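Local atomic coordinates of GTP-binding protein (Pyrococcus horikoshii, PDB entry 1WXQ), a protein that probably binds GTP as an Obg-type P-loop GTPase and may hydrolyse ATP, though its cellular role is not established. Residues I131-L134 with E135-D139; K233-V236 with R237-K241. All coordinates share one frame; numbering follows the deposited sequence.

From the N terminus, the chain reaches contact 1 first, on helix 127-147, and contact 2 later, on helix 229-241. Each joins two successive pieces of one helix, so neither closes a long loop; they follow in series, without nesting or crossing. Between them the chain leaves the first helix, runs through further helices and enters the mixed sheet again as strand 217-222. The two helices pack side by side, and although the centres of the contacts lie about 17 Å apart, Ile131 of contact 1 touches Leu235 and Glu239 of contact 2. Together they tie both helices to the parallel strands of the GTPase domain.

Contact 1: I131-L134 with E135-D139; sequences IEFL and EREID
Leu134 and Ile138, one helical turn apart, meet on the inner side of helix 127-147, where Leu134 CD2 comes 3.4 Å from Ile138 CD1 as the two side chains cross. Branched aliphatic chains suit this buried strip: both touch Met217 on strand 217-222, while Leu134 also reaches His107 and Ile138 reaches Leu105 on strand 104-110. Ile131 continues the apolar strip toward Ile219 and helix 229-241. Beneath the side chains run ordinary i to i+4 bonds, among them Glu135 N to Ile131 O at 3.1 Å and Ile138 N to Leu134 O at 3.2 Å.

This is the inward face of an amphipathic helix lying on parallel strands of the GTPase sheet, in a P-loop fold. At its border Glu135 is buried but well satisfied: its carboxylate takes salt bridges from Arg211 and Arg242 and a hydrogen bond with Tyr244, which together probably favour the charged form.

The outer side is looser and polar. Glu132 and Arg136 form an i to i+4 salt bridge, with OE2 of Glu132 2.6 Å from NE of Arg136. Its hydrogen bond is weak, bent to 116° at the hydrogen; the carboxylate and guanidinium planes stand 87° apart, with OE1 of Glu132 over a guanidinium face, a crossed approach that fits the poor angle. Farther round, Phe133 and Glu137 are exposed. With its CG anti to the backbone N (chi1 176°), Phe133 carries its ring toward the next turn, and Glu137 CG lies over one face in a CH-pi contact, 4.1 Å from the ring centroid and offset toward the rim. The methylene thus lies over the CE2-CZ side of the ring, while the carboxylate is turned nearly parallel to it.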
ATOM      1  N   ILE A 131     -17.757  -1.522   4.514  1.00 32.50           N
ATOM      2  CA  ILE A 131     -16.368  -1.771   4.883  1.00 29.72           C
ATOM      3  C   ILE A 131     -16.312  -3.166   5.458  1.00 29.98           C
ATOM      4  O   ILE A 131     -15.448  -3.972   5.104  1.00 28.07           O
ATOM      5  CB  ILE A 131     -15.882  -0.760   5.943  1.00 29.54           C
ATOM      6  CG1 ILE A 131     -15.981   0.653   5.377  1.00 30.41           C
ATOM      7  CG2 ILE A 131     -14.450  -1.047   6.345  1.00 26.04           C
ATOM      8  CD1 ILE A 131     -15.445   1.707   6.311  1.00 37.38           C
ATOM      9  N   GLU A 132     -17.254  -3.450   6.344  1.00 30.71           N
ATOM     10  CA  GLU A 132     -17.315  -4.756   6.958  1.00 33.09           C
ATOM     11  C   GLU A 132     -17.626  -5.814   5.896  1.00 32.52           C
ATOM     12  O   GLU A 132     -17.078  -6.914   5.941  1.00 31.40           O
ATOM     13  CB  GLU A 132     -18.370  -4.775   8.055  1.00 33.74           C
ATOM     14  CG  GLU A 132     -17.850  -5.351   9.343  1.00 41.19           C
ATOM     15  CD  GLU A 132     -18.784  -6.373   9.926  1.00 51.34           C
ATOM     16  OE1 GLU A 132     -19.953  -6.012  10.216  1.00 53.25           O
ATOM     17  OE2 GLU A 132     -18.342  -7.535  10.090  1.00 53.50           O
ATOM     18  N   PHE A 133     -18.487  -5.478   4.938  1.00 30.23           N
ATOM     19  CA  PHE A 133     -18.826  -6.423   3.883  1.00 32.73           C
ATOM     20  C   PHE A 133     -17.552  -6.918   3.223  1.00 33.71           C
ATOM     21  O   PHE A 133     -17.261  -8.115   3.246  1.00 33.34           O
ATOM     22  CB  PHE A 133     -19.719  -5.788   2.809  1.00 32.81           C
ATOM     23  CG  PHE A 133     -20.020  -6.714   1.649  1.00 30.95           C
ATOM     24  CD1 PHE A 133     -21.019  -7.675   1.744  1.00 28.60           C
ATOM     25  CD2 PHE A 133     -19.266  -6.654   0.481  1.00 31.84           C
ATOM     26  CE1 PHE A 133     -21.269  -8.574   0.690  1.00 24.04           C
ATOM     27  CE2 PHE A 133     -19.505  -7.550  -0.582  1.00 33.78           C
ATOM     28  CZ  PHE A 133     -20.512  -8.514  -0.471  1.00 25.50           C
ATOM     29  N   LEU A 134     -16.801  -5.991   2.632  1.00 35.50           N
ATOM     30  CA  LEU A 134     -15.536  -6.315   1.956  1.00 38.32           C
ATOM     31  C   LEU A 134     -14.645  -7.178   2.862  1.00 38.01           C
ATOM     32  O   LEU A 134     -14.078  -8.191   2.448  1.00 38.76           O
ATOM     33  CB  LEU A 134     -14.791  -5.022   1.608  1.00 40.21           C
ATOM     34  CG  LEU A 134     -13.995  -4.976   0.300  1.00 45.65           C
ATOM     35  CD1 LEU A 134     -12.878  -3.963   0.463  1.00 45.55           C
ATOM     36  CD2 LEU A 134     -13.412  -6.337  -0.046  1.00 46.29           C
ATOM     37  N   GLU A 135     -14.539  -6.745   4.108  1.00 37.65           N
ATOM     38  CA  GLU A 135     -13.751  -7.403   5.132  1.00 39.06           C
ATOM     39  C   GLU A 135     -13.994  -8.926   5.197  1.00 38.64           C
ATOM     40  O   GLU A 135     -13.070  -9.724   5.038  1.00 36.36           O
ATOM     41  CB  GLU A 135     -14.096  -6.736   6.468  1.00 40.31           C
ATOM     42  CG  GLU A 135     -13.081  -6.905   7.567  1.00 41.94           C
ATOM     43  CD  GLU A 135     -12.967  -5.659   8.422  1.00 48.35           C
ATOM     44  OE1 GLU A 135     -14.004  -5.003   8.650  1.00 54.32           O
ATOM     45  OE2 GLU A 135     -11.843  -5.337   8.871  1.00 56.83           O
ATOM     46  N   ARG A 136     -15.243  -9.314   5.435  1.00 39.07           N
ATOM     47  CA  ARG A 136     -15.628 -10.721   5.522  1.00 37.02           C
ATOM     48  C   ARG A 136     -15.399 -11.517   4.241  1.00 36.44           C
ATOM     49  O   ARG A 136     -15.069 -12.696   4.302  1.00 38.77           O
ATOM     50  CB  ARG A 136     -17.096 -10.830   5.909  1.00 37.45           C
ATOM     51  CG  ARG A 136     -17.440 -10.083   7.153  1.00 33.40           C
ATOM     52  CD  ARG A 136     -18.924  -9.919   7.236  1.00 41.85           C
ATOM     53  NE  ARG A 136     -19.330  -9.417   8.543  1.00 48.45           N
ATOM     54  CZ  ARG A 136     -20.564  -9.030   8.836  1.00 44.18           C
ATOM     55  NH1 ARG A 136     -21.512  -9.077   7.906  1.00 47.21           N
ATOM     56  NH2 ARG A 136     -20.852  -8.621  10.063  1.00 40.33           N
ATOM     57  N   GLU A 137     -15.588 -10.896   3.082  1.00 34.76           N
ATOM     58  CA  GLU A 137     -15.367 -11.623   1.839  1.00 33.71           C
ATOM     59  C   GLU A 137     -13.899 -12.030   1.689  1.00 32.63           C
ATOM     60  O   GLU A 137     -13.592 -13.135   1.223  1.00 32.66           O
ATOM     61  CB  GLU A 137     -15.807 -10.784   0.635  1.00 32.76           C
ATOM     62  CG  GLU A 137     -17.318 -10.520   0.569  1.00 30.76           C
ATOM     63  CD  GLU A 137     -18.142 -11.802   0.463  1.00 32.94           C
ATOM     64  OE1 GLU A 137     -17.887 -12.607  -0.459  1.00 38.66           O
ATOM     65  OE2 GLU A 137     -19.051 -12.003   1.298  1.00 32.28           O
ATOM     66  N   ILE A 138     -12.984 -11.150   2.082  1.00 32.13           N
ATOM     67  CA  ILE A 138     -11.560 -11.465   1.962  1.00 31.43           C
ATOM     68  C   ILE A 138     -11.180 -12.479   3.028  1.00 30.91           C
ATOM     69  O   ILE A 138     -10.395 -13.392   2.786  1.00 30.56           O
ATOM     70  CB  ILE A 138     -10.708 -10.181   2.091  1.00 32.55           C
ATOM     71  CG1 ILE A 138     -10.996  -9.281   0.883  1.00 32.36           C
ATOM     72  CG2 ILE A 138      -9.244 -10.526   2.200  1.00 31.88           C
ATOM     73  CD1 ILE A 138     -10.605  -7.823   1.051  1.00 29.86           C
ATOM     74  N   ASP A 139     -11.774 -12.324   4.202  1.00 29.12           N
ATOM     75  CA  ASP A 139     -11.535 -13.231   5.309  1.00 28.73           C
ATOM     76  C   ASP A 139     -11.962 -14.648   4.997  1.00 27.39           C
ATOM     77  O   ASP A 139     -11.201 -15.580   5.215  1.00 28.94           O
ATOM     78  CB  ASP A 139     -12.266 -12.743   6.551  1.00 28.54           C
ATOM     79  CG  ASP A 139     -11.448 -11.752   7.340  1.00 32.00           C
ATOM     80  OD1 ASP A 139     -10.490 -11.184   6.759  1.00 37.50           O
ATOM     81  OD2 ASP A 139     -11.759 -11.539   8.535  1.00 33.74           O
TER

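Contact 2: K233-V236 with R237-K241; sequences KRLV and REEEK
Lys233 and Arg237 begin a run of i to i+4 backbone bonds that continues through Arg234 with Glu238 and Leu235 with Glu239; Arg237 N lies 3.1 Å from Lys233 O and 38° above its carbonyl plane, and Glu239 N lies 3.0 Å from Leu235 O. On the buried side Leu235 CD1 rests 3.8 Å from Glu239 CG, so the aliphatic part of the glutamate serves as packing surface. With its CG beside the backbone N (chi1 -72°) and a bend at chi2, the Glu239 chain turns so that its end leads away from Leu235; OE1 forms a salt bridge with Arg242 just beyond the helix. A leucine fits the interior here: it touches Val128 of helix 127-147, and both it and Glu239 touch Ile131 there.

Val236 and Glu240 lie side by side and point the same way, though the placement of the Glu240 side chain is less certain. The compact valine also meets Val246 of strand 245-249, as expected for the helix of a beta-alpha-beta crossover that links strands 217-222 and 245-249 within the GTPase sheet.

The remaining face is exposed and basic at one edge. Lys233 CD sits over one face of the Arg237 guanidinium, and the CG atoms of these two residues approach to 4.3 Å. Their charged ends remain apart, Lys233 NZ being 5.7 Å from Arg237 NH2. Long chains suit such a surface because their methylenes can share a side while the cations diverge. Arg234 NE and Glu238 OE1, also 5.7 Å apart, are not in contact, so any attraction between them is probably weak, and what joins this turn is backbone bonding and carbon-to-carbon contact, not direct ion pairing.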
ATOM      1  N   LYS A 233     -16.400  12.905   9.710  1.00 31.98           N
ATOM      2  CA  LYS A 233     -15.783  12.731  11.025  1.00 33.17           C
ATOM      3  C   LYS A 233     -16.346  11.516  11.747  1.00 34.04           C
ATOM      4  O   LYS A 233     -15.662  10.884  12.543  1.00 36.12           O
ATOM      5  CB  LYS A 233     -15.995  13.981  11.892  1.00 32.90           C
ATOM      6  CG  LYS A 233     -15.340  13.891  13.267  1.00 38.15           C
ATOM      7  CD  LYS A 233     -15.664  15.076  14.195  1.00 40.89           C
ATOM      8  CE  LYS A 233     -14.699  16.242  14.033  1.00 46.40           C
ATOM      9  NZ  LYS A 233     -14.825  16.950  12.716  1.00 49.96           N
ATOM     10  N   ARG A 234     -17.591  11.172  11.457  1.00 33.69           N
ATOM     11  CA  ARG A 234     -18.216  10.063  12.157  1.00 32.91           C
ATOM     12  C   ARG A 234     -17.646   8.727  11.686  1.00 31.55           C
ATOM     13  O   ARG A 234     -17.375   7.820  12.464  1.00 32.86           O
ATOM     14  CB  ARG A 234     -19.716  10.117  11.875  1.00 32.42           C
ATOM     15  CG  ARG A 234     -20.496   9.061  12.652  1.00 38.30           C
ATOM     16  CD  ARG A 234     -22.007   9.181  12.420  1.00 49.95           C
ATOM     17  NE  ARG A 234     -22.320   9.034  10.994  1.00 50.55           N
ATOM     18  CZ  ARG A 234     -23.307   9.807  10.502  1.00 46.95           C
ATOM     19  NH1 ARG A 234     -23.932  10.661  11.293  1.00 39.84           N
ATOM     20  NH2 ARG A 234     -23.639   9.724   9.212  1.00 43.56           N
ATOM     21  N   LEU A 235     -17.508   8.616  10.352  1.00 29.49           N
ATOM     22  CA  LEU A 235     -16.970   7.388   9.782  1.00 29.66           C
ATOM     23  C   LEU A 235     -15.480   7.236  10.090  1.00 28.69           C
ATOM     24  O   LEU A 235     -14.983   6.151  10.360  1.00 30.33           O
ATOM     25  CB  LEU A 235     -17.189   7.429   8.269  1.00 26.01           C
ATOM     26  CG  LEU A 235     -16.459   6.298   7.541  1.00 28.53           C
ATOM     27  CD1 LEU A 235     -17.118   4.936   7.769  1.00 18.89           C
ATOM     28  CD2 LEU A 235     -16.409   6.501   6.027  1.00 31.68           C
ATOM     29  N   VAL A 236     -14.755   8.371  10.024  1.00 28.77           N
ATOM     30  CA  VAL A 236     -13.344   8.324  10.407  1.00 27.33           C
ATOM     31  C   VAL A 236     -13.171   7.794  11.834  1.00 28.32           C
ATOM     32  O   VAL A 236     -12.417   6.865  12.089  1.00 26.82           O
ATOM     33  CB  VAL A 236     -12.767   9.738  10.311  1.00 28.59           C
ATOM     34  CG1 VAL A 236     -11.314   9.738  10.787  1.00 24.68           C
ATOM     35  CG2 VAL A 236     -12.826  10.232   8.880  1.00 25.31           C
ATOM     36  N   ARG A 237     -13.911   8.380  12.764  1.00 28.76           N
ATOM     37  CA  ARG A 237     -13.854   7.963  14.163  1.00 29.60           C
ATOM     38  C   ARG A 237     -14.176   6.497  14.386  1.00 28.25           C
ATOM     39  O   ARG A 237     -13.404   5.778  15.015  1.00 27.60           O
ATOM     40  CB  ARG A 237     -14.811   8.807  15.008  1.00 27.37           C
ATOM     41  CG  ARG A 237     -14.332  10.212  15.292  1.00 34.12           C
ATOM     42  CD  ARG A 237     -13.318  10.267  16.421  1.00 39.17           C
ATOM     43  NE  ARG A 237     -13.220  11.633  16.929  1.00 41.40           N
ATOM     44  CZ  ARG A 237     -12.491  12.591  16.366  1.00 37.26           C
ATOM     45  NH1 ARG A 237     -11.774  12.333  15.275  1.00 45.97           N
ATOM     46  NH2 ARG A 237     -12.502  13.814  16.874  1.00 32.80           N
ATOM     47  N   GLU A 238     -15.323   6.069  13.879  1.00 29.78           N
ATOM     48  CA  GLU A 238     -15.775   4.697  14.046  1.00 32.62           C
ATOM     49  C   GLU A 238     -14.736   3.705  13.518  1.00 35.28           C
ATOM     50  O   GLU A 238     -14.305   2.797  14.231  1.00 36.39           O
ATOM     51  CB  GLU A 238     -17.114   4.515  13.318  1.00 33.16           C
ATOM     52  CG  GLU A 238     -17.911   3.284  13.705  1.00 40.21           C
ATOM     53  CD  GLU A 238     -19.212   3.160  12.908  1.00 49.60           C
ATOM     54  OE1 GLU A 238     -19.919   4.182  12.720  1.00 51.41           O
ATOM     55  OE2 GLU A 238     -19.537   2.037  12.469  1.00 50.96           O
ATOM     56  N   GLU A 239     -14.315   3.901  12.275  1.00 36.96           N
ATOM     57  CA  GLU A 239     -13.352   3.014  11.650  1.00 39.00           C
ATOM     58  C   GLU A 239     -11.902   3.105  12.125  1.00 39.14           C
ATOM     59  O   GLU A 239     -11.178   2.115  12.066  1.00 35.80           O
ATOM     60  CB  GLU A 239     -13.409   3.182  10.127  1.00 39.23           C
ATOM     61  CG  GLU A 239     -14.664   2.600   9.495  1.00 42.29           C
ATOM     62  CD  GLU A 239     -14.938   1.175   9.962  1.00 50.36           C
ATOM     63  OE1 GLU A 239     -13.969   0.402  10.125  1.00 43.70           O
ATOM     64  OE2 GLU A 239     -16.122   0.821  10.163  1.00 56.46           O
ATOM     65  N   GLU A 240     -11.460   4.267  12.595  1.00 42.23           N
ATOM     66  CA  GLU A 240     -10.077   4.358  13.039  1.00 45.71           C
ATOM     67  C   GLU A 240      -9.891   3.595  14.347  1.00 47.31           C
ATOM     68  O   GLU A 240      -8.767   3.304  14.760  1.00 50.47           O
ATOM     69  CB  GLU A 240      -9.621   5.817  13.158  1.00 45.92           C
ATOM     70  CG  GLU A 240      -9.612   6.573  11.801  1.00 49.29           C
ATOM     71  CD  GLU A 240      -8.459   7.587  11.662  1.00 53.64           C
ATOM     72  OE1 GLU A 240      -8.200   8.354  12.619  1.00 59.24           O
ATOM     73  OE2 GLU A 240      -7.814   7.628  10.593  1.00 53.35           O
ATOM     74  N   LYS A 241     -10.998   3.254  14.997  1.00 46.25           N
ATOM     75  CA  LYS A 241     -10.909   2.473  16.219  1.00 46.93           C
ATOM     76  C   LYS A 241     -10.747   1.008  15.817  1.00 47.90           C
ATOM     77  O   LYS A 241     -10.164   0.210  16.554  1.00 48.72           O
ATOM     78  CB  LYS A 241     -12.171   2.630  17.062  1.00 46.83           C
ATOM     79  CG  LYS A 241     -12.186   3.855  17.942  1.00 49.29           C
ATOM     80  CD  LYS A 241     -13.201   3.675  19.054  1.00 58.31           C
ATOM     81  CE  LYS A 241     -13.088   4.769  20.109  1.00 61.15           C
ATOM     82  NZ  LYS A 241     -13.902   4.440  21.312  1.00 59.35           N
TER